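Glutathione S-transferase (Rhodospirillum rubrum F11, PDB 4O7H) probably catalyses the conjugation of glutathione to electrophilic substrates. Local coordinates at residues A[16-19]-A[20-24]; A[31-34]-A[35-38]; A[39-42]-A[43-46]; A[105-108]-A[109-113]. All blocks are in the same frame, centred on the assembly; numbering follows the deposited sequence.

Overall arrangement
Followed from the N terminus, the four contacts lie in series, each local to one continuous run of chain, so none nests within or crosses another. Contact 1 closes the end of helix 11-22, the helix between the parallel strands 3-6 and 28-31. Contact 2 turns the loop that leaves strand 28-31, and contact 3 takes over where it ends, on the short helix 39-44. These two meet through E32 and T34 against F41, with centres about 10 Å apart, and together tie the edge of the sheet to that helix. Contact 4 sits well beyond, on the long helix 85-119 of the helical part, across the centre of the chain from contact 1.

Contact 1 of 4, residues A[16-19]-A[20-24]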
loop_
_atom_site.group_PDB
_atom_site.type_symbol
_atom_site.label_atom_id
_atom_site.label_comp_id
_atom_site.label_asym_id
_atom_site.label_seq_id
_atom_site.Cartn_x
_atom_site.Cartn_y
_atom_site.Cartn_z
ATOM N N VAL A 16 11.342 -7.743 -2.260
ATOM C CA VAL A 16 11.370 -8.428 -3.531
ATOM C C VAL A 16 12.649 -9.275 -3.701
ATOM O O VAL A 16 12.592 -10.403 -4.172
ATOM C CB VAL A 16 11.150 -7.440 -4.689
ATOM C CG1 VAL A 16 11.291 -8.140 -6.033
ATOM C CG2 VAL A 16 9.732 -6.830 -4.653
ATOM N N ARG A 17 13.786 -8.768 -3.245
ATOM C CA ARG A 17 14.994 -9.516 -3.297
ATOM C C ARG A 17 14.856 -10.833 -2.501
ATOM O O ARG A 17 15.273 -11.894 -2.965
ATOM C CB ARG A 17 16.201 -8.754 -2.728
ATOM C CG ARG A 17 16.600 -7.540 -3.536
ATOM C CD ARG A 17 17.889 -6.978 -2.997
ATOM N NE ARG A 17 19.024 -7.798 -3.449
ATOM C CZ ARG A 17 20.290 -7.505 -3.130
ATOM N NH1 ARG A 17 20.553 -6.479 -2.338
ATOM N NH2 ARG A 17 21.291 -8.212 -3.652
ATOM N N VAL A 18 14.337 -10.739 -1.292
ATOM C CA VAL A 18 14.101 -11.940 -0.472
ATOM C C VAL A 18 13.133 -12.888 -1.164
ATOM O O VAL A 18 13.368 -14.131 -1.215
ATOM C CB VAL A 18 13.679 -11.577 0.954
ATOM C CG1 VAL A 18 13.307 -12.854 1.743
ATOM C CG2 VAL A 18 14.746 -10.739 1.658
ATOM N N ALA A 19 12.058 -12.348 -1.735
ATOM C CA ALA A 19 11.054 -13.171 -2.435
ATOM C C ALA A 19 11.651 -13.914 -3.644
ATOM O O ALA A 19 11.404 -15.092 -3.848
ATOM C CB ALA A 19 9.883 -12.297 -2.863
ATOM N N LEU A 20 12.439 -13.217 -4.462
ATOM C CA LEU A 20 13.046 -13.810 -5.616
ATOM C C LEU A 20 13.915 -15.019 -5.180
ATOM O O LEU A 20 13.873 -16.098 -5.793
ATOM C CB LEU A 20 13.905 -12.752 -6.312
ATOM C CG LEU A 20 13.101 -11.739 -7.149
ATOM C CD1 LEU A 20 14.016 -10.564 -7.489
ATOM C CD2 LEU A 20 12.505 -12.364 -8.403
ATOM N N ALA A 21 14.695 -14.821 -4.123
ATOM C CA ALA A 21 15.573 -15.879 -3.594
ATOM C C ALA A 21 14.752 -17.060 -3.022
ATOM O O ALA A 21 15.094 -18.226 -3.223
ATOM C CB ALA A 21 16.538 -15.335 -2.570
ATOM N N GLU A 22 13.683 -16.761 -2.289
ATOM C CA GLU A 22 12.809 -17.802 -1.743
ATOM C C GLU A 22 12.210 -18.625 -2.872
ATOM O O GLU A 22 12.071 -19.854 -2.740
ATOM C CB GLU A 22 11.691 -17.187 -0.921
ATOM C CG GLU A 22 12.140 -16.706 0.460
ATOM C CD GLU A 22 12.534 -17.801 1.415
ATOM O OE1 GLU A 22 11.882 -18.878 1.371
ATOM O OE2 GLU A 22 13.484 -17.594 2.210
ATOM N N LYS A 23 11.953 -17.989 -4.023
ATOM C CA LYS A 23 11.367 -18.690 -5.194
ATOM C C LYS A 23 12.445 -19.304 -6.090
ATOM O O LYS A 23 12.148 -19.852 -7.144
ATOM C CB LYS A 23 10.464 -17.758 -5.963
ATOM C CG LYS A 23 9.179 -17.518 -5.169
ATOM C CD LYS A 23 8.155 -16.721 -5.913
ATOM C CE LYS A 23 6.843 -16.732 -5.167
ATOM N NZ LYS A 23 6.018 -17.933 -5.415
ATOM N N ARG A 24 13.692 -19.206 -5.661
ATOM C CA ARG A 24 14.826 -19.760 -6.419
ATOM C C ARG A 24 14.925 -19.165 -7.838
ATOM O O ARG A 24 15.215 -19.858 -8.837
ATOM C CB ARG A 24 14.727 -21.263 -6.475
ATOM C CG ARG A 24 15.317 -21.915 -5.247
ATOM C CD ARG A 24 14.567 -21.682 -3.962
ATOM N NE ARG A 24 15.103 -22.490 -2.830
ATOM C CZ ARG A 24 14.505 -22.585 -1.646
ATOM N NH1 ARG A 24 15.001 -23.369 -0.670
ATOM N NH2 ARG A 24 13.418 -21.875 -1.407
#
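Helix 11-22, the crossover helix of the first beta-alpha-beta unit of the thioredoxin-like domain, sets V16 against L20 one turn later. The two side chains meet at an oblique angle through their methyls, V16 CG1 and L20 CD1, 3.9 Å apart. With CG anti to the carbonyl carbon (chi1 -78°), L20 folds back along the helix, and its CG lies 3.3 Å from V16 O, the same oxygen that accepts the L20 N-H at 2.8 Å in a nearly straight bond. Beyond this pair, V16 packs on I67 and L20 on L71, both of helix 64-74, while L20 also touches Y27. An alanine in place of L20 removes CG and both methyls and would probably leave a gap between V16, Y27 and L71.

The next turn repeats the pattern with a polar end. E22 N donates to V18 O over 2.9 Å, and E22 CG rests 3.3 Å from that oxygen before the chain bends away, its carboxylate bonded to S199 and paired with R197. K23 N closes the ladder on A19 O at 3.0 Å. The K23 ammonium is taken by the carbonyls of Y75 and P78 and by E72, and the guanidinium of R17 by E206 and Y27.

Past K23 the chain leaves the helical path. R24 NH2, with its acceptor close to the guanidinium plane, binds E22 O at 2.8 Å. That side-chain bond is additional: a positive phi at R24 (58°) and two backbone bonds into the last turn, R24 N to A21 O (3.0 Å) among them, make this helix end a Schellman motif.

Contact 2 of 4, residues A[31-34]-A[35-38]; sequences IEET and WIRN
E33 and W35 form the tight side of this turn, where E33 CB sits over one face of the indole, 3.8 Å from the centroid of the six-membered ring and 23° off its normal, a CH-pi contact displaced toward the rim. The glutamate chain then runs across the ring at a slant, and its OE1 ends 3.4 Å from I36 CD1, the two side chains lying alongside each other. W35 CG stands between its own backbone N and carbonyl carbon (chi1 50°), which swings the indole back over E33 rather than outward. Around the ring, H7 is met edge-to-face, and L116 and V119 of helix 85-119 also pack against it.

The backbone beneath is a type I beta turn from E33 to I36, closed by I36 N on E33 O at 3.0 Å, the donor standing well above the carbonyl plane. It lies in the connection from strand 28-31 to helix 39-44 of the thioredoxin-like domain, and N38 is the N-cap of that helix: its OD1 makes weak bonds to S40 N and F41 N.

The other half is looser and wet. N38 ND2 bonds E32 OE2 over 3.1 Å, on its syn side but tilted out of the carboxylate plane, with the carboxylate and amide planes turned 44° apart, so one asparagine amide serves the helix with its oxygen and E32 with its nitrogen. A water donates to E32 OE2 at 2.8 Å and to I36 O at 2.9 Å, bridging the carboxylate and the carbonyl. A second water lies near the same two oxygens, with more acceptors in reach than it has protons.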
loop_
_atom_site.group_PDB
_atom_site.type_symbol
_atom_site.label_atom_id
_atom_site.label_comp_id
_atom_site.label_asym_id
_atom_site.label_seq_id
_atom_site.Cartn_x
_atom_site.Cartn_y
_atom_site.Cartn_z
ATOM N N ILE A 31 21.450 -1.302 -8.867
ATOM C CA ILE A 31 21.179 -0.183 -8.006
ATOM C C ILE A 31 20.671 1.012 -8.799
ATOM O O ILE A 31 21.270 1.396 -9.822
ATOM C CB ILE A 31 22.420 0.250 -7.203
ATOM C CG1 ILE A 31 22.887 -0.940 -6.352
ATOM C CG2 ILE A 31 22.110 1.487 -6.376
ATOM C CD1 ILE A 31 24.294 -0.862 -5.745
ATOM N N GLU A 32 19.568 1.571 -8.335
ATOM C CA GLU A 32 19.130 2.885 -8.754
ATOM C C GLU A 32 18.953 3.774 -7.539
ATOM O O GLU A 32 18.145 3.476 -6.636
ATOM C CB GLU A 32 17.814 2.843 -9.521
ATOM C CG GLU A 32 17.320 4.224 -9.988
ATOM C CD GLU A 32 18.141 4.845 -11.130
ATOM O OE1 GLU A 32 18.897 4.116 -11.788
ATOM O OE2 GLU A 32 18.079 6.106 -11.320
ATOM N N GLU A 33 19.709 4.869 -7.492
ATOM C CA GLU A 33 19.555 5.854 -6.444
ATOM C C GLU A 33 18.466 6.842 -6.829
ATOM O O GLU A 33 18.711 7.797 -7.578
ATOM C CB GLU A 33 20.915 6.558 -6.222
ATOM C CG GLU A 33 22.030 5.547 -5.934
ATOM C CD GLU A 33 23.388 6.196 -5.593
ATOM O OE1 GLU A 33 23.786 7.170 -6.258
ATOM O OE2 GLU A 33 24.063 5.696 -4.664
ATOM N N THR A 34 17.244 6.611 -6.335
ATOM C CA THR A 34 16.079 7.310 -6.855
ATOM C C THR A 34 16.005 8.772 -6.393
ATOM O O THR A 34 15.172 9.547 -6.880
ATOM C CB THR A 34 14.782 6.563 -6.477
ATOM O OG1 THR A 34 14.800 6.221 -5.070
ATOM C CG2 THR A 34 14.707 5.258 -7.253
ATOM N N TRP A 35 16.899 9.117 -5.471
ATOM C CA TRP A 35 17.061 10.479 -4.984
ATOM C C TRP A 35 17.858 11.321 -5.976
ATOM O O TRP A 35 17.982 12.523 -5.794
ATOM C CB TRP A 35 17.728 10.477 -3.571
ATOM C CG TRP A 35 19.024 9.633 -3.392
ATOM C CD1 TRP A 35 20.319 10.087 -3.520
ATOM C CD2 TRP A 35 19.137 8.241 -3.017
ATOM N NE1 TRP A 35 21.218 9.064 -3.278
ATOM C CE2 TRP A 35 20.528 7.933 -2.942
ATOM C CE3 TRP A 35 18.215 7.239 -2.703
ATOM C CZ2 TRP A 35 21.003 6.661 -2.614
ATOM C CZ3 TRP A 35 18.687 5.971 -2.394
ATOM C CH2 TRP A 35 20.071 5.690 -2.351
ATOM N N ILE A 36 18.392 10.687 -7.022
ATOM C CA ILE A 36 19.083 11.371 -8.101
ATOM C C ILE A 36 18.267 11.199 -9.382
ATOM O O ILE A 36 18.170 10.084 -9.926
ATOM C CB ILE A 36 20.493 10.785 -8.323
ATOM C CG1 ILE A 36 21.370 10.991 -7.079
ATOM C CG2 ILE A 36 21.160 11.423 -9.551
ATOM C CD1 ILE A 36 22.694 10.250 -7.138
ATOM N N ARG A 37 17.678 12.293 -9.859
ATOM C CA ARG A 37 16.771 12.243 -11.004
ATOM C C ARG A 37 17.462 11.588 -12.207
ATOM O O ARG A 37 18.636 11.815 -12.476
ATOM C CB ARG A 37 16.239 13.651 -11.335
ATOM N N ASN A 38 16.738 10.688 -12.879
ATOM C CA ASN A 38 17.274 9.927 -14.010
ATOM C C ASN A 38 16.120 9.725 -14.977
ATOM O O ASN A 38 15.187 8.941 -14.728
ATOM C CB ASN A 38 17.842 8.592 -13.544
ATOM C CG ASN A 38 18.222 7.650 -14.674
ATOM O OD1 ASN A 38 18.038 7.931 -15.860
ATOM N ND2 ASN A 38 18.747 6.493 -14.300
HETATM O O HOH W 1 16.317 7.923 -10.204
HETATM O O HOH W 2 19.840 7.898 -10.551
#

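Contact 3 of 4, residues A[39-42]-A[43-46]; sequences ESFL and AMNP
M44 reaches back along helix 39-44 to F41, and its side chain can be followed atom by atom. CB lies 3.4 Å from F41 O, the carbonyl one turn earlier. CG runs anti to the backbone N (chi1 175°), and the chain stays extended to SD. The bend comes at chi3 (64°), which brings the terminal CE back to the phenyl ring, 3.5 Å from both CD1 and CE1 of F41. The methyl comes in obliquely. V52 borders both side chains, with V54 and T60 adding to the surroundings of M44.

The same F41 carbonyl closes the helix: N45 N donates to it at 2.9 Å, nearly straight, whereas the M44 N contact with it is weak. P46 has no N-H to offer, so L42 O meets P46 CA instead, at 3.3 Å. P46 also packs on Y143 of the second subunit. N45 uses both ends of its amide, ND2 on E49 O and OD1 on E47 N. The latter bond makes an Asx turn, by which the short helix of this thioredoxin-like domain gives way to the loop before strand 52-54.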
loop_
_atom_site.group_PDB
_atom_site.type_symbol
_atom_site.label_atom_id
_atom_site.label_comp_id
_atom_site.label_asym_id
_atom_site.label_seq_id
_atom_site.Cartn_x
_atom_site.Cartn_y
_atom_site.Cartn_z
ATOM N N GLU A 39 16.125 10.500 -16.059
ATOM C CA GLU A 39 14.969 10.509 -16.932
ATOM C C GLU A 39 14.744 9.140 -17.541
ATOM O O GLU A 39 13.620 8.810 -17.833
ATOM C CB GLU A 39 15.093 11.569 -18.055
ATOM C CG GLU A 39 15.127 13.009 -17.557
ATOM C CD GLU A 39 13.759 13.672 -17.387
ATOM O OE1 GLU A 39 12.709 12.993 -17.364
ATOM O OE2 GLU A 39 13.735 14.927 -17.285
ATOM N N SER A 40 15.787 8.359 -17.773
ATOM C CA SER A 40 15.605 7.031 -18.365
ATOM C C SER A 40 14.862 6.098 -17.358
ATOM O O SER A 40 14.034 5.269 -17.747
ATOM C CB SER A 40 16.919 6.419 -18.805
ATOM O OG SER A 40 17.444 7.153 -19.919
ATOM N N PHE A 41 15.187 6.243 -16.090
ATOM C CA PHE A 41 14.519 5.423 -15.055
ATOM C C PHE A 41 13.057 5.829 -14.932
ATOM O O PHE A 41 12.186 4.971 -14.885
ATOM C CB PHE A 41 15.240 5.507 -13.708
ATOM C CG PHE A 41 14.635 4.634 -12.653
ATOM C CD1 PHE A 41 14.991 3.331 -12.545
ATOM C CD2 PHE A 41 13.698 5.135 -11.769
ATOM C CE1 PHE A 41 14.402 2.514 -11.602
ATOM C CE2 PHE A 41 13.132 4.318 -10.795
ATOM C CZ PHE A 41 13.439 3.012 -10.763
ATOM N N LEU A 42 12.797 7.135 -14.934
ATOM C CA LEU A 42 11.449 7.659 -14.895
ATOM C C LEU A 42 10.639 7.211 -16.084
ATOM O O LEU A 42 9.444 6.958 -15.980
ATOM C CB LEU A 42 11.464 9.205 -14.885
ATOM C CG LEU A 42 11.639 9.859 -13.540
ATOM C CD1 LEU A 42 11.735 11.376 -13.726
ATOM C CD2 LEU A 42 10.481 9.513 -12.610
ATOM N N ALA A 43 11.284 7.120 -17.263
ATOM C CA ALA A 43 10.593 6.630 -18.431
ATOM C C ALA A 43 10.111 5.211 -18.229
ATOM O O ALA A 43 9.059 4.856 -18.693
ATOM C CB ALA A 43 11.476 6.705 -19.691
ATOM N N MET A 44 10.903 4.399 -17.537
ATOM C CA MET A 44 10.528 3.017 -17.264
ATOM C C MET A 44 9.458 2.897 -16.150
ATOM O O MET A 44 8.513 2.097 -16.270
ATOM C CB MET A 44 11.785 2.254 -16.847
ATOM C CG MET A 44 11.527 0.841 -16.416
ATOM S SD MET A 44 13.023 -0.030 -15.956
ATOM C CE MET A 44 13.535 0.885 -14.565
ATOM N N ASN A 45 9.624 3.704 -15.101
ATOM C CA ASN A 45 8.687 3.822 -13.984
ATOM C C ASN A 45 8.370 5.243 -13.608
ATOM O O ASN A 45 9.134 5.943 -12.949
ATOM C CB ASN A 45 9.241 3.145 -12.714
ATOM C CG ASN A 45 8.263 3.280 -11.577
ATOM O OD1 ASN A 45 7.136 3.649 -11.814
ATOM N ND2 ASN A 45 8.651 2.933 -10.370
ATOM N N PRO A 46 7.238 5.742 -14.092
ATOM C CA PRO A 46 6.914 7.140 -13.830
ATOM C C PRO A 46 6.782 7.549 -12.403
ATOM O O PRO A 46 6.853 8.746 -12.101
ATOM C CB PRO A 46 5.596 7.324 -14.559
ATOM C CG PRO A 46 4.971 6.004 -14.556
ATOM C CD PRO A 46 6.149 5.057 -14.788
#

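Contact 4 of 4, residues A[105-108]-A[109-113]; sequences EVTE and PLVRE
V106 and L110 meet through methyls on successive turns, V106 CG1 lying 3.9 Å from L110 CD1 where the two side chains cross. One residue on, T107 and V111 run side by side and touch through T107 CG2 and V111 CG2 at 3.7 Å; the threonine chi1 (-47°) sets OG1 beside the backbone N and opposite the carbonyl carbon, which leaves CG2 to face V111. Backbone bonds underlie both pairs, the shorter from V111 N to T107 O at 2.8 Å.

P109 interrupts the backbone ladder. Its ring carbon CG rests 3.4 Å from V106 O, and since it has no N-H for the preceding turn, helix 85-119, the long helix of the helical part of the glutathione transferase fold, kinks here. Wider pi-type turns occur at 105-107 and 111-113. N136 ND2 of helix 127-150 binds the E105 carbonyl.

R112 N bonds E108 O at 3.1 Å, and the same oxygen lies over one face of the guanidinium, 3.8 Å from NH1. At the group's edge NE forms a salt bridge to E113 OE2 at 2.6 Å, met on the anti side of the carboxylate and somewhat out of its plane. A leucine in place of R112 would probably leave E113 OE2 without its charged mate and Q129 without a donor.

Farther out, Q129 accepts from R112 NH2, K117 and D126 N hold E113 OE1, and I173, H169 and L172 of helix 161-175 back the apolar pairs.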
loop_
_atom_site.group_PDB
_atom_site.type_symbol
_atom_site.label_atom_id
_atom_site.label_comp_id
_atom_site.label_asym_id
_atom_site.label_seq_id
_atom_site.Cartn_x
_atom_site.Cartn_y
_atom_site.Cartn_z
ATOM N N GLU A 105 4.847 4.590 10.895
ATOM C CA GLU A 105 5.111 4.863 12.296
ATOM C C GLU A 105 6.585 4.699 12.668
ATOM O O GLU A 105 7.039 5.266 13.674
ATOM C CB GLU A 105 4.273 3.948 13.187
ATOM C CG GLU A 105 2.772 4.239 13.109
ATOM C CD GLU A 105 1.870 3.329 13.941
ATOM O OE1 GLU A 105 2.321 2.373 14.592
ATOM O OE2 GLU A 105 0.637 3.597 13.982
ATOM N N VAL A 106 7.317 3.898 11.897
ATOM C CA VAL A 106 8.682 3.500 12.256
ATOM C C VAL A 106 9.681 3.653 11.089
ATOM O O VAL A 106 10.667 4.377 11.142
ATOM C CB VAL A 106 8.680 2.043 12.790
ATOM C CG1 VAL A 106 10.090 1.672 13.234
ATOM C CG2 VAL A 106 7.669 1.787 13.918
ATOM N N THR A 107 9.468 2.911 10.002
ATOM C CA THR A 107 10.413 2.904 8.919
ATOM C C THR A 107 10.663 4.260 8.263
ATOM O O THR A 107 11.819 4.699 8.101
ATOM C CB THR A 107 9.976 1.918 7.824
ATOM O OG1 THR A 107 9.610 0.684 8.456
ATOM C CG2 THR A 107 11.154 1.679 6.873
ATOM N N GLU A 108 9.584 4.950 7.894
ATOM C CA GLU A 108 9.739 6.245 7.252
ATOM C C GLU A 108 10.545 7.219 8.083
ATOM O O GLU A 108 11.523 7.729 7.576
ATOM C CB GLU A 108 8.400 6.881 6.886
ATOM C CG GLU A 108 7.872 6.368 5.586
ATOM C CD GLU A 108 6.618 7.090 5.097
ATOM O OE1 GLU A 108 6.060 7.928 5.817
ATOM O OE2 GLU A 108 6.206 6.763 3.985
ATOM N N PRO A 109 10.152 7.461 9.342
ATOM C CA PRO A 109 10.972 8.431 10.073
ATOM C C PRO A 109 12.410 7.958 10.337
ATOM O O PRO A 109 13.354 8.718 10.178
ATOM C CB PRO A 109 10.223 8.619 11.357
ATOM C CG PRO A 109 9.322 7.440 11.517
ATOM C CD PRO A 109 8.953 7.109 10.099
ATOM N N LEU A 110 12.612 6.704 10.699
ATOM C CA LEU A 110 13.989 6.307 11.077
ATOM C C LEU A 110 14.896 6.202 9.873
ATOM O O LEU A 110 16.052 6.576 9.910
ATOM C CB LEU A 110 13.967 5.043 11.908
ATOM C CG LEU A 110 13.346 5.181 13.302
ATOM C CD1 LEU A 110 13.157 3.871 14.020
ATOM C CD2 LEU A 110 14.167 6.103 14.234
ATOM N N VAL A 111 14.400 5.621 8.788
ATOM C CA VAL A 111 15.208 5.512 7.596
ATOM C C VAL A 111 15.559 6.897 7.016
ATOM O O VAL A 111 16.698 7.144 6.625
ATOM C CB VAL A 111 14.552 4.612 6.507
ATOM C CG1 VAL A 111 15.288 4.688 5.193
ATOM C CG2 VAL A 111 14.497 3.210 7.014
ATOM N N ARG A 112 14.574 7.784 6.999
ATOM C CA ARG A 112 14.776 9.087 6.398
ATOM C C ARG A 112 15.845 9.815 7.244
ATOM O O ARG A 112 16.840 10.300 6.712
ATOM C CB ARG A 112 13.481 9.908 6.359
ATOM C CG ARG A 112 13.651 11.243 5.629
ATOM C CD ARG A 112 12.406 12.111 5.747
ATOM N NE ARG A 112 12.009 12.290 7.126
ATOM C CZ ARG A 112 10.889 11.838 7.664
ATOM N NH1 ARG A 112 10.001 11.151 6.923
ATOM N NH2 ARG A 112 10.675 12.049 8.959
ATOM N N GLU A 113 15.597 9.860 8.543
ATOM C CA GLU A 113 16.382 10.705 9.440
ATOM C C GLU A 113 17.769 10.159 9.700
ATOM O O GLU A 113 18.746 10.926 9.773
ATOM C CB GLU A 113 15.641 10.936 10.751
ATOM C CG GLU A 113 14.285 11.626 10.604
ATOM C CD GLU A 113 14.370 12.945 9.864
ATOM O OE1 GLU A 113 15.369 13.692 10.060
ATOM O OE2 GLU A 113 13.450 13.251 9.080
#